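Local coordinates for protein Ufm1-specific protease (Caenorhabditis elegans, PDB 5EJJ) that cleaves, as a thiol protease, the peptide bond after the C-terminal glycine of the ubiquitin-like modifier Ufm1, releasing it from target proteins, and helps some odorant receptors reach olfactory cilia, at residues Q13-L18 with M101-S106; H48-Y53 with K324-P329. One frame throughout, in Å; residues are numbered along the deposited sequence.

Contact 1 of 2, residues Q13-L18 with M101-S106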
loop_
_atom_site.group_PDB
_atom_site.type_symbol
_atom_site.label_atom_id
_atom_site.label_comp_id
_atom_site.label_asym_id
_atom_site.label_seq_id
_atom_site.Cartn_x
_atom_site.Cartn_y
_atom_site.Cartn_z
ATOM N N GLN A 13 -3.742 15.447 -7.648
ATOM C CA GLN A 13 -4.558 14.305 -7.297
ATOM C C GLN A 13 -4.951 14.313 -5.823
ATOM O O GLN A 13 -5.996 13.795 -5.454
ATOM C CB GLN A 13 -3.808 13.024 -7.598
ATOM C CG GLN A 13 -4.616 11.806 -7.288
ATOM C CD GLN A 13 -5.828 11.740 -8.153
ATOM O OE1 GLN A 13 -5.776 12.106 -9.330
ATOM N NE2 GLN A 13 -6.940 11.288 -7.587
ATOM N N ASN A 14 -4.113 14.871 -4.963
ATOM C CA ASN A 14 -4.476 14.903 -3.562
ATOM C C ASN A 14 -5.612 15.877 -3.339
ATOM O O ASN A 14 -6.580 15.549 -2.657
ATOM C CB ASN A 14 -3.285 15.252 -2.692
ATOM C CG ASN A 14 -2.500 14.031 -2.245
ATOM O OD1 ASN A 14 -2.841 12.883 -2.554
ATOM N ND2 ASN A 14 -1.425 14.281 -1.508
ATOM N N TYR A 15 -5.498 17.066 -3.932
ATOM C CA TYR A 15 -6.575 18.058 -3.911
ATOM C C TYR A 15 -7.848 17.459 -4.467
ATOM O O TYR A 15 -8.945 17.678 -3.941
ATOM C CB TYR A 15 -6.226 19.262 -4.761
ATOM C CG TYR A 15 -7.288 20.336 -4.721
ATOM C CD1 TYR A 15 -8.351 20.318 -5.608
ATOM C CD2 TYR A 15 -7.212 21.385 -3.801
ATOM C CE1 TYR A 15 -9.326 21.303 -5.582
ATOM C CE2 TYR A 15 -8.178 22.380 -3.762
ATOM C CZ TYR A 15 -9.245 22.334 -4.658
ATOM O OH TYR A 15 -10.226 23.320 -4.635
ATOM N N ALA A 16 -7.683 16.726 -5.562
ATOM C CA ALA A 16 -8.769 15.983 -6.151
ATOM C C ALA A 16 -9.459 15.154 -5.084
ATOM O O ALA A 16 -10.675 15.258 -4.925
ATOM C CB ALA A 16 -8.257 15.099 -7.290
ATOM N N ASN A 17 -8.692 14.356 -4.342
ATOM C CA ASN A 17 -9.286 13.414 -3.389
ATOM C C ASN A 17 -10.007 14.084 -2.206
ATOM O O ASN A 17 -11.041 13.606 -1.758
ATOM C CB ASN A 17 -8.248 12.435 -2.848
ATOM C CG ASN A 17 -7.652 11.583 -3.913
ATOM O OD1 ASN A 17 -7.846 11.855 -5.086
ATOM N ND2 ASN A 17 -6.915 10.537 -3.524
ATOM N N LEU A 18 -9.442 15.173 -1.696
ATOM C CA LEU A 18 -10.058 15.875 -0.588
ATOM C C LEU A 18 -11.384 16.407 -1.062
ATOM O O LEU A 18 -12.417 16.242 -0.401
ATOM C CB LEU A 18 -9.205 17.060 -0.152
ATOM C CG LEU A 18 -9.781 17.824 1.035
ATOM C CD1 LEU A 18 -9.927 16.884 2.208
ATOM C CD2 LEU A 18 -8.876 18.982 1.378
ATOM N N MET A 101 -5.820 26.372 -11.326
ATOM C CA MET A 101 -4.640 25.530 -11.462
ATOM C C MET A 101 -4.903 24.113 -10.987
ATOM O O MET A 101 -4.599 23.135 -11.680
ATOM C CB MET A 101 -3.520 26.150 -10.638
ATOM C CG MET A 101 -2.286 25.306 -10.465
ATOM S SD MET A 101 -1.428 25.841 -8.976
ATOM C CE MET A 101 -1.126 27.570 -9.333
ATOM N N LEU A 102 -5.492 24.019 -9.800
ATOM C CA LEU A 102 -5.769 22.740 -9.172
ATOM C C LEU A 102 -6.755 21.886 -9.964
ATOM O O LEU A 102 -6.497 20.712 -10.240
ATOM C CB LEU A 102 -6.287 22.960 -7.749
ATOM C CG LEU A 102 -5.297 22.799 -6.587
ATOM C CD1 LEU A 102 -3.863 22.625 -7.082
ATOM C CD2 LEU A 102 -5.388 23.963 -5.613
ATOM N N GLU A 103 -7.891 22.467 -10.325
ATOM C CA GLU A 103 -8.933 21.684 -10.963
ATOM C C GLU A 103 -8.570 21.349 -12.417
ATOM O O GLU A 103 -8.858 20.257 -12.898
ATOM C CB GLU A 103 -10.294 22.361 -10.779
ATOM C CG GLU A 103 -10.712 22.363 -9.287
ATOM C CD GLU A 103 -12.029 23.098 -8.973
ATOM O OE1 GLU A 103 -12.697 23.585 -9.919
ATOM O OE2 GLU A 103 -12.393 23.182 -7.766
ATOM N N ASN A 104 -7.874 22.259 -13.088
ATOM C CA ASN A 104 -7.373 21.995 -14.442
ATOM C C ASN A 104 -6.126 21.122 -14.467
ATOM O O ASN A 104 -5.808 20.523 -15.496
ATOM C CB ASN A 104 -7.057 23.311 -15.163
ATOM C CG ASN A 104 -8.294 24.157 -15.400
ATOM O OD1 ASN A 104 -9.391 23.629 -15.643
ATOM N ND2 ASN A 104 -8.130 25.482 -15.314
ATOM N N ARG A 105 -5.428 21.084 -13.330
ATOM C CA ARG A 105 -4.162 20.380 -13.184
ATOM C C ARG A 105 -3.110 20.927 -14.140
ATOM O O ARG A 105 -2.562 20.199 -14.964
ATOM C CB ARG A 105 -4.324 18.867 -13.354
ATOM C CG ARG A 105 -5.430 18.279 -12.519
ATOM C CD ARG A 105 -5.348 16.764 -12.447
ATOM N NE ARG A 105 -6.533 16.199 -11.796
ATOM C CZ ARG A 105 -6.598 14.979 -11.258
ATOM N NH1 ARG A 105 -5.527 14.186 -11.272
ATOM N NH2 ARG A 105 -7.728 14.555 -10.688
ATOM N N SER A 106 -2.808 22.209 -14.005
ATOM C CA SER A 106 -1.809 22.831 -14.861
ATOM C C SER A 106 -0.413 22.901 -14.257
ATOM O O SER A 106 -0.114 23.830 -13.504
ATOM C CB SER A 106 -2.246 24.244 -15.220
ATOM O OG SER A 106 -1.224 24.919 -15.927
#

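Contact 2 of 2, residues H48-Y53 with K324-P329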
loop_
_atom_site.group_PDB
_atom_site.type_symbol
_atom_site.label_atom_id
_atom_site.label_comp_id
_atom_site.label_asym_id
_atom_site.label_seq_id
_atom_site.Cartn_x
_atom_site.Cartn_y
_atom_site.Cartn_z
ATOM N N HIS A 48 4.908 14.715 0.141
ATOM C CA HIS A 48 3.466 14.676 0.405
ATOM C C HIS A 48 2.891 16.079 0.498
ATOM O O HIS A 48 3.315 16.865 1.335
ATOM C CB HIS A 48 3.154 13.995 1.736
ATOM C CG HIS A 48 3.595 12.567 1.824
ATOM N ND1 HIS A 48 3.026 11.562 1.072
ATOM C CD2 HIS A 48 4.524 11.972 2.610
ATOM C CE1 HIS A 48 3.607 10.412 1.368
ATOM N NE2 HIS A 48 4.519 10.632 2.300
ATOM N N VAL A 49 1.918 16.401 -0.343
ATOM C CA VAL A 49 1.181 17.632 -0.160
ATOM C C VAL A 49 -0.196 17.296 0.395
ATOM O O VAL A 49 -1.004 16.638 -0.256
ATOM C CB VAL A 49 1.085 18.422 -1.451
ATOM C CG1 VAL A 49 0.281 19.674 -1.219
ATOM C CG2 VAL A 49 2.475 18.780 -1.932
ATOM N N LEU A 50 -0.457 17.706 1.628
ATOM C CA LEU A 50 -1.729 17.352 2.245
ATOM C C LEU A 50 -2.671 18.544 2.402
ATOM O O LEU A 50 -2.363 19.510 3.100
ATOM C CB LEU A 50 -1.508 16.637 3.564
ATOM C CG LEU A 50 -0.860 15.266 3.373
ATOM C CD1 LEU A 50 -0.547 14.605 4.731
ATOM C CD2 LEU A 50 -1.726 14.358 2.475
ATOM N N PHE A 51 -3.816 18.469 1.726
ATOM C CA PHE A 51 -4.803 19.536 1.767
ATOM C C PHE A 51 -5.781 19.338 2.928
ATOM O O PHE A 51 -6.069 18.201 3.338
ATOM C CB PHE A 51 -5.555 19.602 0.437
ATOM C CG PHE A 51 -4.699 19.997 -0.716
ATOM C CD1 PHE A 51 -4.131 19.039 -1.530
ATOM C CD2 PHE A 51 -4.445 21.327 -0.983
ATOM C CE1 PHE A 51 -3.326 19.403 -2.608
ATOM C CE2 PHE A 51 -3.627 21.703 -2.056
ATOM C CZ PHE A 51 -3.067 20.742 -2.865
ATOM N N ALA A 52 -6.292 20.451 3.448
ATOM C CA ALA A 52 -7.257 20.426 4.545
ATOM C C ALA A 52 -8.127 21.684 4.578
ATOM O O ALA A 52 -7.650 22.793 4.278
ATOM C CB ALA A 52 -6.542 20.273 5.867
ATOM N N TYR A 53 -9.399 21.502 4.951
ATOM C CA TYR A 53 -10.294 22.619 5.237
ATOM C C TYR A 53 -9.851 23.304 6.532
ATOM O O TYR A 53 -9.147 22.705 7.343
ATOM C CB TYR A 53 -11.730 22.133 5.364
ATOM C CG TYR A 53 -12.305 21.522 4.107
ATOM C CD1 TYR A 53 -12.224 20.163 3.880
ATOM C CD2 TYR A 53 -12.944 22.304 3.153
ATOM C CE1 TYR A 53 -12.766 19.590 2.737
ATOM C CE2 TYR A 53 -13.483 21.743 2.004
ATOM C CZ TYR A 53 -13.395 20.383 1.804
ATOM O OH TYR A 53 -13.933 19.803 0.668
ATOM N N LYS A 324 -9.738 11.592 4.775
ATOM C CA LYS A 324 -9.736 13.040 4.593
ATOM C C LYS A 324 -8.406 13.667 5.008
ATOM O O LYS A 324 -7.935 14.625 4.385
ATOM C CB LYS A 324 -10.900 13.679 5.375
ATOM C CG LYS A 324 -12.241 13.519 4.692
ATOM C CD LYS A 324 -13.397 13.940 5.576
ATOM C CE LYS A 324 -14.682 13.203 5.164
ATOM N NZ LYS A 324 -15.822 13.482 6.086
ATOM N N LEU A 325 -7.816 13.144 6.079
ATOM C CA LEU A 325 -6.613 13.741 6.625
ATOM C C LEU A 325 -5.431 13.499 5.708
ATOM O O LEU A 325 -4.613 14.408 5.480
ATOM C CB LEU A 325 -6.325 13.191 8.008
ATOM C CG LEU A 325 -7.220 13.725 9.118
ATOM C CD1 LEU A 325 -6.888 13.005 10.422
ATOM C CD2 LEU A 325 -7.025 15.222 9.260
ATOM N N PHE A 326 -5.363 12.285 5.161
ATOM C CA PHE A 326 -4.272 11.895 4.280
ATOM C C PHE A 326 -4.606 12.003 2.793
ATOM O O PHE A 326 -3.897 11.447 1.951
ATOM C CB PHE A 326 -3.793 10.497 4.636
ATOM C CG PHE A 326 -3.142 10.442 5.966
ATOM C CD1 PHE A 326 -3.714 9.733 7.009
ATOM C CD2 PHE A 326 -1.981 11.165 6.201
ATOM C CE1 PHE A 326 -3.124 9.728 8.239
ATOM C CE2 PHE A 326 -1.388 11.159 7.423
ATOM C CZ PHE A 326 -1.952 10.451 8.443
ATOM N N ASN A 327 -5.673 12.746 2.490
ATOM C CA ASN A 327 -6.170 12.955 1.132
ATOM C C ASN A 327 -6.241 11.657 0.350
ATOM O O ASN A 327 -5.822 11.610 -0.808
ATOM C CB ASN A 327 -5.328 13.966 0.365
ATOM C CG ASN A 327 -5.339 15.343 0.992
ATOM O OD1 ASN A 327 -4.595 16.230 0.576
ATOM N ND2 ASN A 327 -6.168 15.531 2.004
ATOM N N LEU A 328 -6.733 10.600 0.988
ATOM C CA LEU A 328 -6.964 9.356 0.282
ATOM C C LEU A 328 -8.256 9.479 -0.522
ATOM O O LEU A 328 -9.058 10.386 -0.275
ATOM C CB LEU A 328 -7.043 8.207 1.268
ATOM C CG LEU A 328 -5.813 8.115 2.159
ATOM C CD1 LEU A 328 -5.904 6.906 3.104
ATOM C CD2 LEU A 328 -4.576 8.054 1.304
ATOM N N PRO A 329 -8.459 8.589 -1.508
ATOM C CA PRO A 329 -9.664 8.690 -2.342
ATOM C C PRO A 329 -10.830 7.932 -1.717
ATOM O O PRO A 329 -10.602 6.906 -1.070
ATOM C CB PRO A 329 -9.230 8.025 -3.644
ATOM C CG PRO A 329 -8.223 6.982 -3.216
ATOM C CD PRO A 329 -7.559 7.507 -1.959
#

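Contact 1 of 2, residues Q13-L18 with M101-S106
Y15 and L102 mark the closest backbone approach of the two helical segments, with their CA atoms 7.1 Å apart; the CA atoms of A16 and E103 follow at 7.5 Å and those of Q13 and R105 at 8.5 Å. Helix 99-104 stops in a Schellman motif, in which S106 N bonds to M101 O and R105, with positive phi, is the C-prime residue. The phenol ring of Y15 reaches out because CG is anti to the backbone N (chi1 -178°), and L102 lies over one ring face, its CG 3.8 Å from the ring centroid in a CH-pi contact offset toward the rim. F51 meets the same ring edge-to-face. On the more exposed flank, the extended chain of R105 carries its guanidinium back to helix 8-19, where the bent chain of Q13 brings its amide round to meet it. R105 NH1 donates to Q13 OE1 at 2.9 Å (N-H...O angle 151°), tilted from the carbonyl plane. R105 NH2 adds only a weak bond to this oxygen and lies 3.5 Å from A16 CB. I81 touches both Y15 and L102, so the contact packs two helices together beside strand 74-81 of the N-terminal MPN domain's mixed sheet.

Contact 2 of 2, residues H48-Y53 with K324-P329
N327, in the turn just past the end of helix 312-325, presents its side-chain amide to the backbone of F51 as a neighbouring strand would. Its CB points toward strand 45-53, and with CG anti to the carbonyl carbon (chi1 -62°) the amide lies alongside the F51 backbone. N327 OD1 accepts from F51 N at 2.6 Å; the bond is nearly straight and uses a lone pair in the carbonyl plane. The other half of the amide, N327 ND2, donates to F51 O at 3.0 Å with an N-H...O angle of 174°, the acceptor lying in the amide plane. A weak bond from ND2 to K324 O ties the same group back to the last turn of the helix. The F51 side chain crosses that of N327 at about a right angle, yet ring and amide planes are only 16° apart, and N327 OD1 sits at the ring edge, 3.5 Å from F51 CD1. L50 CD1 makes an apolar contact with F326 CD2 at 4.0 Å, while L50 CD2 packs on the backbone carbonyl of F326. L65 of helix 59-68 touches both L50 and F326. Strand 45-53 is the outermost of its sheet, pairing with strand 33-40 along its other edge. The paired bonds therefore satisfy both the N-H and the C=O of F51 with one buried amide, joining the MPN sheet's edge to the turn after helix 312-325.

Contacts 1 and 2 lie side by side, their centres about 11 Å apart, and helix 8-19 joins them. One side of it meets residues 101-106; from another, N14 ND2 reaches V49 O at 2.7 Å in a hydrogen bond, and N17 ND2 is 3.1 Å from N327 O, a weaker one. N14 thus holds the edge strand two residues before F51, the residue N327 binds, and L18 touches both F51 and N327. The segments of the two contacts alternate along the chain. Both contacts pack round helix 8-19 in the N-terminal MPN part, away from the probable active-site residues C396, D520 and H522.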